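Local coordinates for alkyltransferase-like protein 1 (Schizosaccharomyces pombe, PDB 3GVA), which recognises DNA carrying O6-alkylguanine, flips the damaged base into a hydrophobic pocket and so presents the lesion to nucleotide excision repair, at residues A[26-31]-A[39-44]. Residues are numbered along the deposited sequence; the frame is centred on the assembly and turned at random.
Sequences GEIARY and RQVGQA
V41 packs on A29 and I28, joining the two helices 25-31 and 38-46 of the helix-turn-helix in the MGMT-family DNA-binding domain. The contact is purely apolar and buried, and no hydrogen bond crosses it. Segments 26-31 and 39-44 come closest at A29 and V41, whose CA atoms lie 6.4 Å apart. V41 divides its two methyls between the partners. Its CG2 sits on the methyl of A29, with V41 CG2 to A29 CB at 3.7 Å. Its CG1 stands anti to the backbone N (chi1 170°) and faces I28. V41 CG1 meets I28 CG2 more loosely, at 4.2 Å, and the two side chains cross at about a right angle. F6 of helix 3-14 also touches V41. The same helix as V41 carries R39, the arginine finger, which is probably required for nucleotide flipping. Within helix 25-31, R30 forms a salt bridge with E27, three residues earlier. R30 NH2 reaches E27 OE1 at 2.7 Å, nearly straight at 167°, and comes to the anti side of the carboxylate, tilted 26° out of its plane. The R30 guanidinium also lays one face over G26 O, which sits 3.3 Å above its plane.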
loop_
_atom_site.group_PDB
_atom_site.type_symbol
_atom_site.label_atom_id
_atom_site.label_comp_id
_atom_site.label_asym_id
_atom_site.label_seq_id
_atom_site.Cartn_x
_atom_site.Cartn_y
_atom_site.Cartn_z
ATOM N N GLY A 26 -1.481 5.816 -6.768
ATOM C CA GLY A 26 -1.121 6.904 -7.662
ATOM C C GLY A 26 0.370 7.037 -7.880
ATOM O O GLY A 26 0.830 7.209 -9.010
ATOM N N GLU A 27 1.130 6.967 -6.793
ATOM C CA GLU A 27 2.581 7.074 -6.869
ATOM C C GLU A 27 3.164 5.936 -7.695
ATOM O O GLU A 27 4.035 6.147 -8.539
ATOM C CB GLU A 27 3.187 7.047 -5.462
ATOM C CG GLU A 27 2.952 8.300 -4.653
ATOM C CD GLU A 27 3.685 9.498 -5.223
ATOM O OE1 GLU A 27 3.019 10.421 -5.735
ATOM O OE2 GLU A 27 4.932 9.512 -5.167
ATOM N N ILE A 28 2.683 4.723 -7.452
ATOM C CA ILE A 28 3.190 3.562 -8.177
ATOM C C ILE A 28 2.870 3.676 -9.661
ATOM O O ILE A 28 3.723 3.395 -10.509
ATOM C CB ILE A 28 2.593 2.254 -7.619
ATOM C CG1 ILE A 28 3.089 2.032 -6.186
ATOM C CG2 ILE A 28 2.953 1.075 -8.523
ATOM C CD1 ILE A 28 4.594 1.805 -6.055
ATOM N N ALA A 29 1.648 4.093 -9.974
ATOM C CA ALA A 29 1.232 4.236 -11.367
ATOM C C ALA A 29 2.139 5.217 -12.097
ATOM O O ALA A 29 2.532 4.976 -13.231
ATOM C CB ALA A 29 -0.216 4.702 -11.438
ATOM N N ARG A 30 2.479 6.320 -11.441
ATOM C CA ARG A 30 3.353 7.319 -12.042
ATOM C C ARG A 30 4.781 6.782 -12.108
ATOM O O ARG A 30 5.541 7.108 -13.025
ATOM C CB ARG A 30 3.310 8.625 -11.233
ATOM C CG ARG A 30 1.991 9.396 -11.345
ATOM C CD ARG A 30 2.056 10.765 -10.649
ATOM N NE ARG A 30 1.920 10.698 -9.191
ATOM C CZ ARG A 30 0.771 10.491 -8.548
ATOM N NH1 ARG A 30 -0.359 10.326 -9.228
ATOM N NH2 ARG A 30 0.744 10.455 -7.218
ATOM N N TYR A 31 5.135 5.943 -11.141
ATOM C CA TYR A 31 6.471 5.360 -11.093
ATOM C C TYR A 31 6.728 4.359 -12.228
ATOM O O TYR A 31 7.835 4.292 -12.758
ATOM C CB TYR A 31 6.696 4.664 -9.750
ATOM C CG TYR A 31 8.063 4.038 -9.622
ATOM C CD1 TYR A 31 9.210 4.825 -9.598
ATOM C CD2 TYR A 31 8.210 2.655 -9.513
ATOM C CE1 TYR A 31 10.471 4.254 -9.467
ATOM C CE2 TYR A 31 9.465 2.075 -9.384
ATOM C CZ TYR A 31 10.589 2.883 -9.359
ATOM O OH TYR A 31 11.831 2.319 -9.210
ATOM N N ARG A 39 -6.271 3.408 -10.839
ATOM C CA ARG A 39 -7.309 2.461 -10.451
ATOM C C ARG A 39 -6.933 1.043 -10.849
ATOM O O ARG A 39 -7.290 0.084 -10.160
ATOM C CB ARG A 39 -8.667 2.857 -11.044
ATOM C CG ARG A 39 -9.261 4.106 -10.385
ATOM C CD ARG A 39 -10.684 4.396 -10.869
ATOM N NE ARG A 39 -11.649 3.417 -10.376
ATOM C CZ ARG A 39 -12.908 3.332 -10.798
ATOM N NH1 ARG A 39 -13.359 4.166 -11.724
ATOM N NH2 ARG A 39 -13.718 2.414 -10.294
ATOM N N GLN A 40 -6.200 0.913 -11.952
ATOM C CA GLN A 40 -5.751 -0.396 -12.414
ATOM C C GLN A 40 -4.735 -0.935 -11.416
ATOM O O GLN A 40 -4.727 -2.129 -11.112
ATOM C CB GLN A 40 -5.104 -0.300 -13.800
ATOM C CG GLN A 40 -6.081 -0.115 -14.949
ATOM C CD GLN A 40 -6.803 1.211 -14.898
ATOM O OE1 GLN A 40 -6.186 2.260 -14.720
ATOM N NE2 GLN A 40 -8.120 1.175 -15.068
ATOM N N VAL A 41 -3.872 -0.048 -10.922
ATOM C CA VAL A 41 -2.879 -0.437 -9.927
ATOM C C VAL A 41 -3.645 -0.977 -8.720
ATOM O O VAL A 41 -3.305 -2.027 -8.171
ATOM C CB VAL A 41 -2.028 0.770 -9.486
ATOM C CG1 VAL A 41 -1.159 0.401 -8.277
ATOM C CG2 VAL A 41 -1.159 1.228 -10.635
ATOM N N GLY A 42 -4.689 -0.252 -8.315
ATOM C CA GLY A 42 -5.495 -0.691 -7.187
ATOM C C GLY A 42 -6.094 -2.067 -7.427
ATOM O O GLY A 42 -6.206 -2.881 -6.514
ATOM N N GLN A 43 -6.474 -2.332 -8.669
ATOM C CA GLN A 43 -7.052 -3.615 -9.042
ATOM C C GLN A 43 -5.982 -4.706 -8.927
ATOM O O GLN A 43 -6.232 -5.789 -8.396
ATOM C CB GLN A 43 -7.579 -3.531 -10.474
ATOM C CG GLN A 43 -8.924 -4.204 -10.705
ATOM C CD GLN A 43 -10.029 -3.627 -9.837
ATOM O OE1 GLN A 43 -10.226 -2.414 -9.792
ATOM N NE2 GLN A 43 -10.760 -4.499 -9.148
ATOM N N ALA A 44 -4.788 -4.419 -9.429
ATOM C CA ALA A 44 -3.690 -5.381 -9.356
ATOM C C ALA A 44 -3.445 -5.776 -7.903
ATOM O O ALA A 44 -3.301 -6.956 -7.577
ATOM C CB ALA A 44 -2.417 -4.777 -9.943
#